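Long-range contact in thiaminase-I (PDB 4HCW), which belongs to the thiaminase I family and probably has the two-lobed alpha/beta architecture of periplasmic binding proteins, as in its relatives: residues P6-P18 and L59-I71. Sequence-based numbering, arbitrary orientation.
Sequences PKTLTVGLFPYLP and LQSLPDVFSTDSI
Thr10 and Asp64 clasp each other where two parallel strands start to pair. Asp64 OD2 takes the backbone N-H of Thr10 on its anti side (Thr10 N to Asp64 OD2 3.1 Å, nearly straight at 175°), and Thr10 OG1 gives it a second, weak bond. In return Thr10 OG1 accepts from the backbone Asp64 N at 3.0 Å; with chi1 at 56°, this hydroxyl lies between its own N and carbonyl carbon, within reach of both the backbone N and the carboxylate OD2 of Asp64. Leu9 CD1 reaches Asp64 CB at 3.6 Å. Regular pairing follows: Val65 N donates to Thr10 O, Gly12 N to Val65 O (2.7 Å) and Ser67 N to Gly12 O (2.7 Å), so Gly12 is gripped at both backbone polar atoms. Gly12 has no side chain, and its CA lies 4.1 Å from Phe66 CA. Val11 and Val65 share one face of the sheet, lying side by side with Val11 CG2 meeting Val65 CG1 at 3.6 Å, while Phe66 points to the other face. Farther along, Phe14 CB packs against Ser67 OG, which is hydrogen-bonded to Gln116. Lys275 forms a salt bridge with Asp64 OD2, adding a charged partner to the clasp. In the mixed sheet strand 8-13 lies between parallel strands 44-50 and 65-69; antiparallel strand 260-267 flanks the latter, and helix 73-77 packs Leu76 against Phe66.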
loop_
_atom_site.group_PDB
_atom_site.type_symbol
_atom_site.label_atom_id
_atom_site.label_comp_id
_atom_site.label_asym_id
_atom_site.label_seq_id
_atom_site.Cartn_x
_atom_site.Cartn_y
_atom_site.Cartn_z
ATOM N N PRO A 6 19.058 26.973 -11.256
ATOM C CA PRO A 6 20.231 26.092 -11.264
ATOM C C PRO A 6 20.169 25.064 -10.140
ATOM O O PRO A 6 20.174 23.861 -10.403
ATOM C CB PRO A 6 21.390 27.062 -11.031
ATOM C CG PRO A 6 20.906 28.356 -11.582
ATOM C CD PRO A 6 19.436 28.397 -11.275
ATOM N N LYS A 7 20.113 25.539 -8.900
ATOM C CA LYS A 7 20.001 24.654 -7.747
ATOM C C LYS A 7 18.546 24.267 -7.491
ATOM O O LYS A 7 17.855 24.895 -6.689
ATOM N N THR A 8 18.089 23.229 -8.186
ATOM C CA THR A 8 16.716 22.758 -8.057
ATOM C C THR A 8 16.672 21.323 -7.542
ATOM O O THR A 8 17.641 20.577 -7.677
ATOM C CB THR A 8 15.968 22.827 -9.403
ATOM O OG1 THR A 8 16.510 21.856 -10.306
ATOM C CG2 THR A 8 16.093 24.214 -10.015
ATOM N N LEU A 9 15.542 20.941 -6.956
ATOM C CA LEU A 9 15.373 19.596 -6.414
ATOM C C LEU A 9 14.156 18.905 -7.022
ATOM O O LEU A 9 13.029 19.381 -6.887
ATOM C CB LEU A 9 15.232 19.649 -4.891
ATOM C CG LEU A 9 15.159 18.310 -4.155
ATOM C CD1 LEU A 9 16.505 17.605 -4.192
ATOM C CD2 LEU A 9 14.691 18.503 -2.721
ATOM N N THR A 10 14.388 17.779 -7.690
ATOM C CA THR A 10 13.303 17.014 -8.297
ATOM C C THR A 10 12.721 16.001 -7.314
ATOM O O THR A 10 13.445 15.179 -6.753
ATOM C CB THR A 10 13.763 16.281 -9.573
ATOM O OG1 THR A 10 14.892 15.451 -9.272
ATOM C CG2 THR A 10 14.147 17.280 -10.653
ATOM N N VAL A 11 11.409 16.068 -7.112
ATOM C CA VAL A 11 10.729 15.159 -6.196
ATOM C C VAL A 11 9.703 14.297 -6.924
ATOM O O VAL A 11 8.802 14.813 -7.586
ATOM C CB VAL A 11 10.025 15.924 -5.059
ATOM C CG1 VAL A 11 9.332 14.951 -4.116
ATOM C CG2 VAL A 11 11.022 16.785 -4.304
ATOM N N GLY A 12 9.847 12.982 -6.797
ATOM C CA GLY A 12 8.918 12.050 -7.410
ATOM C C GLY A 12 7.879 11.549 -6.424
ATOM O O GLY A 12 8.161 10.682 -5.599
ATOM N N LEU A 13 6.671 12.096 -6.514
ATOM C CA LEU A 13 5.598 11.751 -5.587
ATOM C C LEU A 13 4.846 10.490 -6.003
ATOM O O LEU A 13 4.729 10.186 -7.192
ATOM C CB LEU A 13 4.615 12.915 -5.451
ATOM C CG LEU A 13 5.162 14.206 -4.842
ATOM C CD1 LEU A 13 4.070 15.259 -4.752
ATOM C CD2 LEU A 13 5.765 13.935 -3.472
ATOM N N PHE A 14 4.339 9.763 -5.012
ATOM C CA PHE A 14 3.503 8.593 -5.252
ATOM C C PHE A 14 2.172 9.039 -5.848
ATOM O O PHE A 14 1.381 9.705 -5.179
ATOM C CB PHE A 14 3.279 7.833 -3.945
ATOM C CG PHE A 14 2.548 6.533 -4.110
ATOM C CD1 PHE A 14 3.205 5.409 -4.585
ATOM C CD2 PHE A 14 1.208 6.430 -3.778
ATOM C CE1 PHE A 14 2.536 4.208 -4.733
ATOM C CE2 PHE A 14 0.534 5.233 -3.922
ATOM C CZ PHE A 14 1.199 4.121 -4.402
ATOM N N PRO A 15 1.922 8.674 -7.115
ATOM C CA PRO A 15 0.793 9.208 -7.884
ATOM C C PRO A 15 -0.521 8.468 -7.654
ATOM O O PRO A 15 -1.565 8.932 -8.114
ATOM C CB PRO A 15 1.250 9.006 -9.328
ATOM C CG PRO A 15 2.066 7.757 -9.270
ATOM C CD PRO A 15 2.737 7.740 -7.912
ATOM N N TYR A 16 -0.474 7.340 -6.956
ATOM C CA TYR A 16 -1.666 6.518 -6.782
ATOM C C TYR A 16 -2.424 6.830 -5.495
ATOM O O TYR A 16 -2.541 5.989 -4.603
ATOM C CB TYR A 16 -1.315 5.034 -6.878
ATOM C CG TYR A 16 -0.732 4.653 -8.219
ATOM C CD1 TYR A 16 -1.558 4.336 -9.290
ATOM C CD2 TYR A 16 0.641 4.623 -8.419
ATOM C CE1 TYR A 16 -1.031 3.993 -10.520
ATOM C CE2 TYR A 16 1.177 4.283 -9.646
ATOM C CZ TYR A 16 0.336 3.968 -10.692
ATOM O OH TYR A 16 0.862 3.626 -11.916
ATOM N N LEU A 17 -2.936 8.055 -5.418
ATOM C CA LEU A 17 -3.792 8.485 -4.322
ATOM C C LEU A 17 -5.238 8.483 -4.815
ATOM O O LEU A 17 -5.476 8.516 -6.021
ATOM C CB LEU A 17 -3.377 9.882 -3.849
ATOM C CG LEU A 17 -1.997 9.985 -3.198
ATOM C CD1 LEU A 17 -1.762 11.384 -2.651
ATOM C CD2 LEU A 17 -1.841 8.944 -2.102
ATOM N N PRO A 18 -6.211 8.432 -3.888
ATOM C CA PRO A 18 -7.618 8.362 -4.299
ATOM C C PRO A 18 -8.081 9.582 -5.093
ATOM O O PRO A 18 -7.397 10.605 -5.120
ATOM C CB PRO A 18 -8.369 8.296 -2.964
ATOM C CG PRO A 18 -7.419 8.858 -1.957
ATOM C CD PRO A 18 -6.072 8.403 -2.422
ATOM N N LEU A 59 11.918 3.240 -12.992
ATOM C CA LEU A 59 12.847 2.715 -11.998
ATOM C C LEU A 59 14.282 2.740 -12.516
ATOM O O LEU A 59 15.231 2.565 -11.752
ATOM C CB LEU A 59 12.457 1.292 -11.594
ATOM C CG LEU A 59 11.114 1.128 -10.878
ATOM C CD1 LEU A 59 10.881 -0.327 -10.505
ATOM C CD2 LEU A 59 11.052 2.018 -9.647
ATOM N N GLN A 60 14.432 2.956 -13.819
ATOM C CA GLN A 60 15.749 3.029 -14.441
ATOM C C GLN A 60 16.362 4.417 -14.279
ATOM O O GLN A 60 17.580 4.558 -14.175
ATOM C CB GLN A 60 15.664 2.663 -15.926
ATOM N N SER A 61 15.511 5.438 -14.260
ATOM C CA SER A 61 15.969 6.816 -14.119
ATOM C C SER A 61 15.335 7.495 -12.908
ATOM O O SER A 61 14.317 8.179 -13.026
ATOM C CB SER A 61 15.677 7.613 -15.393
ATOM O OG SER A 61 14.293 7.602 -15.698
ATOM N N LEU A 62 15.949 7.304 -11.745
ATOM C CA LEU A 62 15.436 7.855 -10.497
ATOM C C LEU A 62 15.705 9.352 -10.382
ATOM O O LEU A 62 16.767 9.829 -10.782
ATOM C CB LEU A 62 16.059 7.126 -9.304
ATOM C CG LEU A 62 15.825 5.617 -9.223
ATOM C CD1 LEU A 62 16.699 4.995 -8.145
ATOM C CD2 LEU A 62 14.357 5.315 -8.962
ATOM N N PRO A 63 14.734 10.100 -9.836
ATOM C CA PRO A 63 14.901 11.530 -9.551
ATOM C C PRO A 63 15.785 11.741 -8.325
ATOM O O PRO A 63 16.344 10.777 -7.803
ATOM C CB PRO A 63 13.470 11.997 -9.247
ATOM C CG PRO A 63 12.574 10.909 -9.763
ATOM C CD PRO A 63 13.355 9.651 -9.593
ATOM N N ASP A 64 15.907 12.987 -7.874
ATOM C CA ASP A 64 16.688 13.297 -6.680
ATOM C C ASP A 64 16.100 12.602 -5.459
ATOM O O ASP A 64 16.805 11.923 -4.713
ATOM C CB ASP A 64 16.739 14.808 -6.446
ATOM C CG ASP A 64 17.591 15.530 -7.468
ATOM O OD1 ASP A 64 18.613 14.957 -7.903
ATOM O OD2 ASP A 64 17.242 16.672 -7.835
ATOM N N VAL A 65 14.798 12.782 -5.263
ATOM C CA VAL A 65 14.075 12.111 -4.191
ATOM C C VAL A 65 12.749 11.584 -4.730
ATOM O O VAL A 65 12.002 12.311 -5.384
ATOM C CB VAL A 65 13.846 13.051 -2.987
ATOM C CG1 VAL A 65 13.654 14.482 -3.457
ATOM C CG2 VAL A 65 12.664 12.583 -2.147
ATOM N N PHE A 66 12.471 10.312 -4.464
ATOM C CA PHE A 66 11.303 9.652 -5.033
ATOM C C PHE A 66 10.559 8.806 -4.005
ATOM O O PHE A 66 11.143 8.341 -3.026
ATOM C CB PHE A 66 11.724 8.775 -6.215
ATOM C CG PHE A 66 12.828 7.810 -5.887
ATOM C CD1 PHE A 66 12.542 6.557 -5.370
ATOM C CD2 PHE A 66 14.154 8.157 -6.093
ATOM C CE1 PHE A 66 13.555 5.670 -5.063
ATOM C CE2 PHE A 66 15.172 7.274 -5.789
ATOM C CZ PHE A 66 14.871 6.028 -5.274
ATOM N N SER A 67 9.265 8.612 -4.239
ATOM C CA SER A 67 8.461 7.727 -3.407
ATOM C C SER A 67 8.154 6.446 -4.169
ATOM O O SER A 67 7.554 6.482 -5.243
ATOM C CB SER A 67 7.162 8.414 -2.984
ATOM O OG SER A 67 6.394 7.573 -2.139
ATOM N N THR A 68 8.576 5.314 -3.616
ATOM C CA THR A 68 8.372 4.028 -4.271
ATOM C C THR A 68 7.765 2.999 -3.330
ATOM O O THR A 68 7.931 3.079 -2.113
ATOM C CB THR A 68 9.691 3.462 -4.823
ATOM O OG1 THR A 68 9.471 2.137 -5.322
ATOM C CG2 THR A 68 10.748 3.414 -3.729
ATOM N N ASP A 69 7.055 2.034 -3.903
ATOM C CA ASP A 69 6.540 0.911 -3.135
ATOM C C ASP A 69 7.728 0.090 -2.654
ATOM O O ASP A 69 8.688 -0.119 -3.396
ATOM C CB ASP A 69 5.614 0.055 -4.002
ATOM C CG ASP A 69 4.786 -0.928 -3.189
ATOM O OD1 ASP A 69 5.266 -1.404 -2.137
ATOM O OD2 ASP A 69 3.649 -1.229 -3.608
ATOM N N SER A 70 7.664 -0.373 -1.410
ATOM C CA SER A 70 8.756 -1.150 -0.833
ATOM C C SER A 70 8.841 -2.551 -1.438
ATOM O O SER A 70 9.783 -3.294 -1.167
ATOM C CB SER A 70 8.611 -1.232 0.688
ATOM O OG SER A 70 7.349 -1.762 1.053
ATOM N N ILE A 71 7.857 -2.899 -2.263
ATOM C CA ILE A 71 7.837 -4.199 -2.928
ATOM C C ILE A 71 8.966 -4.304 -3.954
ATOM O O ILE A 71 9.385 -5.402 -4.318
ATOM C CB ILE A 71 6.471 -4.468 -3.609
ATOM C CG1 ILE A 71 6.304 -5.957 -3.924
ATOM C CG2 ILE A 71 6.308 -3.616 -4.863
ATOM C CD1 ILE A 71 4.960 -6.303 -4.522
#